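Local atomic coordinates of periplasmic binding protein/LacI transcriptional regulator (Burkholderia graminis C4D1M, PDB entry 5HQJ), a protein that probably binds a sugar in the periplasm for an ABC transporter, and holds alpha-D-arabinopyranose between its two lobes in this structure. Residues S199-E202 and T203-A207; G235-K238 and G239-V243. All blocks are in the same frame, centred on the assembly; numbering follows the deposited sequence.

Contact 1: S199-E202 and T203-A207; sequences SVVE and TTLRA
Ser199 O is met from several sides. Thr203 N gives it a firm alpha-helical i to i+4 hydrogen bond at 3.0 Å. Thr203 OG1 lies 3.1 Å from the same Ser199 O with its proton unassigned, and a water bonds it weakly. This is the last part of helix 194-207, which packs on the mixed sheet of the second lobe. Val200 O receives Thr204 N, and Thr204 OG1 lies 2.9 Å from Val200 O. Glu186 OE2 is a second acceptor within reach of this buried hydroxyl, and the one proton can go to either. Chi1 of -51° sets OG1 beside its own backbone N and turns it back along the helix. Val201 and Leu205 lie side by side on the buried face, with Val201 CG1 4.1 Å from Leu205 CD1. Val225 and Val228 of helix 221-229 cover Val201. Glu202 and Arg206 also run alongside each other. Their flat groups are turned 51° apart. Glu202 OE1 is 4.1 Å from Arg206 NH1, too far for a salt bridge. The water bridges them: it donates to Glu202 OE1 at 3.2 Å and weakly accepts from Arg206 NH1, lying in plane at the guanidinium edge. The salt bridge of Arg206 goes to Glu233 through NH2. Over one guanidinium face sits Glu202 CB, 3.7 Å from Arg206 NH1.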
ATOM      1  N   SER A 199      20.576  -0.843  -0.626  1.00 16.75           N
ATOM      2  CA  SER A 199      21.510  -0.284  -1.615  1.00 21.17           C
ATOM      3  C   SER A 199      21.154   1.144  -1.970  1.00 10.61           C
ATOM      4  O   SER A 199      21.981   2.085  -1.967  1.00 14.69           O
ATOM      5  CB  SER A 199      21.513  -1.126  -2.896  1.00 20.18           C
ATOM      6  OG  SER A 199      21.663  -2.501  -2.599  1.00 59.70           O
ATOM      7  N   VAL A 200      19.866   1.371  -2.248  1.00 16.84           N
ATOM      8  CA  VAL A 200      19.399   2.703  -2.583  1.00 19.97           C
ATOM      9  C   VAL A 200      19.616   3.679  -1.456  1.00 12.36           C
ATOM     10  O   VAL A 200      20.165   4.747  -1.666  1.00 13.38           O
ATOM     11  CB  VAL A 200      17.900   2.667  -2.981  1.00 18.05           C
ATOM     12  CG1 VAL A 200      17.346   4.099  -3.183  1.00 15.14           C
ATOM     13  CG2 VAL A 200      17.729   1.811  -4.246  1.00 18.99           C
ATOM     14  N   VAL A 201      19.225   3.303  -0.242  1.00 13.89           N
ATOM     15  CA  VAL A 201      19.408   4.203   0.879  1.00 16.64           C
ATOM     16  C   VAL A 201      20.893   4.490   1.130  1.00 11.18           C
ATOM     17  O   VAL A 201      21.245   5.650   1.369  1.00 11.71           O
ATOM     18  CB  VAL A 201      18.758   3.652   2.157  1.00 15.65           C
ATOM     19  CG1 VAL A 201      19.192   4.449   3.394  1.00 19.17           C
ATOM     20  CG2 VAL A 201      17.256   3.742   2.021  1.00 16.51           C
ATOM     21  N   GLU A 202      21.737   3.455   1.124  1.00 14.59           N
ATOM     22  CA  GLU A 202      23.180   3.678   1.251  1.00 13.11           C
ATOM     23  C   GLU A 202      23.718   4.719   0.257  1.00 11.81           C
ATOM     24  O   GLU A 202      24.479   5.574   0.623  1.00 13.51           O
ATOM     25  CB  GLU A 202      23.960   2.373   1.054  1.00 14.14           C
ATOM     26  CG  GLU A 202      23.796   1.387   2.167  1.00 21.48           C
ATOM     27  CD  GLU A 202      24.424   0.054   1.838  1.00 30.52           C
ATOM     28  OE1 GLU A 202      24.697  -0.195   0.641  1.00 34.40           O
ATOM     29  OE2 GLU A 202      24.633  -0.741   2.777  1.00 28.65           O
ATOM     30  N   THR A 203      23.326   4.590  -1.020  1.00 13.73           N
ATOM     31  CA  THR A 203      23.760   5.515  -2.055  1.00 18.69           C
ATOM     32  C   THR A 203      23.253   6.943  -1.820  1.00 10.03           C
ATOM     33  O   THR A 203      23.986   7.924  -1.968  1.00 14.43           O
ATOM     34  CB  THR A 203      23.307   4.985  -3.423  1.00 17.22           C
ATOM     35  OG1 THR A 203      23.977   3.742  -3.680  1.00 19.42           O
ATOM     36  CG2 THR A 203      23.647   5.955  -4.521  1.00 18.79           C
ATOM     37  N   THR A 204      22.002   7.057  -1.394  1.00 14.73           N
ATOM     38  CA  THR A 204      21.451   8.364  -1.080  1.00 12.94           C
ATOM     39  C   THR A 204      22.216   9.126  -0.013  1.00  8.03           C
ATOM     40  O   THR A 204      22.497  10.329  -0.151  1.00 13.79           O
ATOM     41  CB  THR A 204      19.984   8.238  -0.591  1.00 18.64           C
ATOM     42  OG1 THR A 204      19.230   7.463  -1.521  1.00 17.67           O
ATOM     43  CG2 THR A 204      19.350   9.626  -0.399  1.00 20.24           C
ATOM     44  N   LEU A 205      22.551   8.431   1.082  1.00 10.29           N
ATOM     45  CA  LEU A 205      23.191   9.077   2.199  1.00  9.45           C
ATOM     46  C   LEU A 205      24.618   9.476   1.840  1.00  9.02           C
ATOM     47  O   LEU A 205      25.101  10.487   2.320  1.00 13.51           O
ATOM     48  CB  LEU A 205      23.183   8.159   3.429  1.00 15.84           C
ATOM     49  CG  LEU A 205      21.800   7.730   3.945  1.00 15.85           C
ATOM     50  CD1 LEU A 205      21.977   6.832   5.180  1.00 16.92           C
ATOM     51  CD2 LEU A 205      20.932   8.891   4.234  1.00 22.83           C
ATOM     52  N   ARG A 206      25.270   8.686   0.988  1.00 16.51           N
ATOM     53  CA  ARG A 206      26.621   9.022   0.569  1.00 16.91           C
ATOM     54  C   ARG A 206      26.643  10.243  -0.333  1.00 18.64           C
ATOM     55  O   ARG A 206      27.512  11.109  -0.208  1.00 21.47           O
ATOM     56  CB  ARG A 206      27.271   7.837  -0.145  1.00 18.32           C
ATOM     57  CG  ARG A 206      27.564   6.661   0.768  1.00 23.77           C
ATOM     58  CD  ARG A 206      28.228   5.508   0.028  1.00 33.39           C
ATOM     59  NE  ARG A 206      28.379   4.333   0.895  1.00 23.57           N
ATOM     60  CZ  ARG A 206      27.906   3.116   0.636  1.00 34.54           C
ATOM     61  NH1 ARG A 206      27.257   2.846  -0.492  1.00 41.90           N
ATOM     62  NH2 ARG A 206      28.111   2.148   1.512  1.00 38.36           N
ATOM     63  N   ALA A 207      25.667  10.320  -1.241  1.00 17.74           N
ATOM     64  CA  ALA A 207      25.597  11.446  -2.176  1.00 25.75           C
ATOM     65  C   ALA A 207      25.174  12.763  -1.514  1.00 30.77           C
ATOM     66  O   ALA A 207      25.579  13.837  -1.948  1.00 23.86           O
ATOM     67  CB  ALA A 207      24.665  11.116  -3.281  1.00 20.75           C
TER
HETATM   68  O   HOH W   1      25.148   0.995  -2.337  1.00 44.84           O

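Contact 2: G235-K238 and G239-V243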
ATOM      1  N   GLY A 235      25.957   5.206  11.317  1.00 26.45           N
ATOM      2  CA  GLY A 235      25.429   5.385  12.664  1.00 43.91           C
ATOM      3  C   GLY A 235      25.303   6.833  13.121  1.00 42.38           C
ATOM      4  O   GLY A 235      24.386   7.201  13.865  1.00 28.68           O
ATOM      5  N   ALA A 236      26.225   7.670  12.665  1.00 28.99           N
ATOM      6  CA  ALA A 236      26.257   9.065  13.109  1.00 26.63           C
ATOM      7  C   ALA A 236      25.114   9.894  12.519  1.00 31.87           C
ATOM      8  O   ALA A 236      24.872  11.024  12.939  1.00 44.23           O
ATOM      9  CB  ALA A 236      27.592   9.670  12.759  1.00 37.66           C
HETATM   10  N   MSE A 237      24.413   9.318  11.552  1.00 27.52           N
HETATM   11  CA  MSE A 237      23.258   9.940  10.934  1.00 30.63           C
HETATM   12  C   MSE A 237      22.015   9.782  11.815  1.00 12.63           C
HETATM   13  O   MSE A 237      21.004  10.420  11.600  1.00 14.04           O
HETATM   14  CB  MSE A 237      23.026   9.312   9.566  1.00 69.23           C
HETATM   15  CG  MSE A 237      24.253   9.353   8.675  1.00105.20           C
HETATM   16 SE   MSE A 237      23.834  10.149   6.975  1.00331.42          SE
HETATM   17  CE  MSE A 237      23.060  11.786   7.665  1.00 20.46           C
ATOM     18  N   LYS A 238      22.113   8.897  12.812  1.00 23.69           N
ATOM     19  CA  LYS A 238      20.994   8.670  13.715  1.00 21.67           C
ATOM     20  C   LYS A 238      20.647   9.972  14.424  1.00 20.45           C
ATOM     21  O   LYS A 238      21.523  10.574  15.043  1.00 23.42           O
ATOM     22  CB  LYS A 238      21.348   7.584  14.737  1.00 24.88           C
ATOM     23  CG  LYS A 238      20.160   7.119  15.592  1.00 32.54           C
ATOM     24  CD  LYS A 238      20.623   6.352  16.841  1.00 39.84           C
ATOM     25  CE  LYS A 238      19.475   5.602  17.523  1.00 50.08           C
ATOM     26  NZ  LYS A 238      18.267   6.434  17.706  1.00 59.13           N
ATOM     27  N   GLY A 239      19.389  10.396  14.345  1.00 16.35           N
ATOM     28  CA  GLY A 239      18.942  11.644  14.966  1.00 17.83           C
ATOM     29  C   GLY A 239      19.107  12.886  14.091  1.00 20.95           C
ATOM     30  O   GLY A 239      18.631  13.968  14.413  1.00 23.21           O
ATOM     31  N   LYS A 240      19.811  12.732  12.991  1.00 17.77           N
ATOM     32  CA  LYS A 240      20.088  13.857  12.100  1.00 14.47           C
ATOM     33  C   LYS A 240      19.010  14.014  11.046  1.00 19.13           C
ATOM     34  O   LYS A 240      18.706  15.117  10.547  1.00 19.46           O
ATOM     35  CB  LYS A 240      21.471  13.649  11.459  1.00 34.67           C
ATOM     36  CG  LYS A 240      21.780  14.493  10.243  1.00 69.66           C
ATOM     37  CD  LYS A 240      23.284  14.498   9.935  1.00 73.97           C
ATOM     38  CE  LYS A 240      23.610  15.272   8.656  1.00 80.81           C
ATOM     39  NZ  LYS A 240      22.482  15.296   7.673  1.00 82.91           N
ATOM     40  N   LEU A 241      18.415  12.891  10.707  1.00 16.22           N
ATOM     41  CA  LEU A 241      17.420  12.859   9.651  1.00 17.95           C
ATOM     42  C   LEU A 241      16.035  12.749  10.205  1.00 13.97           C
ATOM     43  O   LEU A 241      15.807  12.063  11.207  1.00 21.17           O
ATOM     44  CB  LEU A 241      17.656  11.670   8.746  1.00 19.81           C
ATOM     45  CG  LEU A 241      18.816  11.651   7.790  1.00 30.26           C
ATOM     46  CD1 LEU A 241      18.755  10.301   7.114  1.00 18.39           C
ATOM     47  CD2 LEU A 241      18.742  12.792   6.797  1.00 47.50           C
ATOM     48  N   GLU A 242      15.095  13.380   9.527  1.00 12.45           N
ATOM     49  CA  GLU A 242      13.717  13.119   9.773  1.00 11.72           C
ATOM     50  C   GLU A 242      13.200  12.087   8.775  1.00 14.05           C
ATOM     51  O   GLU A 242      13.159  12.355   7.557  1.00 13.13           O
ATOM     52  CB  GLU A 242      12.941  14.429   9.657  1.00 18.26           C
ATOM     53  CG  GLU A 242      11.594  14.437  10.287  1.00 28.82           C
ATOM     54  CD  GLU A 242      11.638  14.492  11.817  1.00 34.00           C
ATOM     55  OE1 GLU A 242      12.622  14.992  12.409  1.00 31.04           O
ATOM     56  OE2 GLU A 242      10.656  14.039  12.418  1.00 31.38           O
ATOM     57  N   VAL A 243      12.783  10.938   9.295  1.00 13.19           N
ATOM     58  CA  VAL A 243      12.368   9.816   8.480  1.00 10.31           C
ATOM     59  C   VAL A 243      10.892   9.511   8.698  1.00  9.98           C
ATOM     60  O   VAL A 243      10.438   9.235   9.801  1.00 11.75           O
ATOM     61  CB  VAL A 243      13.205   8.546   8.790  1.00 14.86           C
ATOM     62  CG1 VAL A 243      12.719   7.342   7.944  1.00 11.67           C
ATOM     63  CG2 VAL A 243      14.702   8.827   8.592  1.00 10.92           C
TER
HETATM   64  O   HOH W   2      18.002  10.351  11.834  1.00 36.26           O
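Met237 O accepts Lys240 N at 3.0 Å, the one direct hydrogen bond between 235-238 and 239-243. It closes a type II beta turn with Lys238 and Gly239 at the corners. The donor sits above the carbonyl plane of Met237, 46° out of it. Gly239, with its positive phi of 88°, takes the third position, the usual place for glycine in a type II turn. Lys240 CB rests 3.3 Å from Met237 O. A water links Met237 O to Leu241 N and, weakly, to Gly239 N. It donates to Met237 O at 3.0 Å and accepts from Leu241 N at 2.8 Å.

The apolar contacts lie beside the turn. Met237 is a selenomethionine, and its bent chain crosses that of Lys240. Its CE lies 3.5 Å from Lys240 CD and 4.2 Å from Leu241 CG. The residue is poorly ordered, so these distances are less certain than the backbone ones. Chi1 of 164° sends the Lys240 chain past the methyl, and its CG, CD and CE all lie within 4.0 Å of Met237 CE.

Both ammonium groups bond backbone carbonyls outside the turn. Lys238 NZ bonds Asp258 O, and the side chain makes a cation-pi contact with Tyr260. Lys240 NZ bonds Pro209 O, but Lys212 NZ is close, which may slightly disfavour its charge. The turn leads into strand 242-246. The turn's shape is set by its backbone bond, Gly239 and the water, while the lysine ends tie it to the end of helix 250-258 and to the loop at Pro209.

Contact 1 comes first along the chain, and the centres of the two contacts are about 13 Å apart. Helix 194-207 is followed by strand 211-216, helix 221-229, the loop holding contact 2 and strand 242-246. The two strands are parallel neighbours in the mixed sheet, joined by a beta-alpha-beta crossover. The contacts meet directly: Leu205 CD2 is 3.9 Å from Leu241 CD1, and Leu205 CB is 4.1 Å from Met237 SE. Both leucines pack on Leu211 and Ile214, so they share one apolar core. Contact 2 lies where strand 242-246 begins, remote from the sugar. Phe246 ends that strand and Asp247 follows. Both line the arabinose pocket, so the two contacts lie in the lobe supplying them.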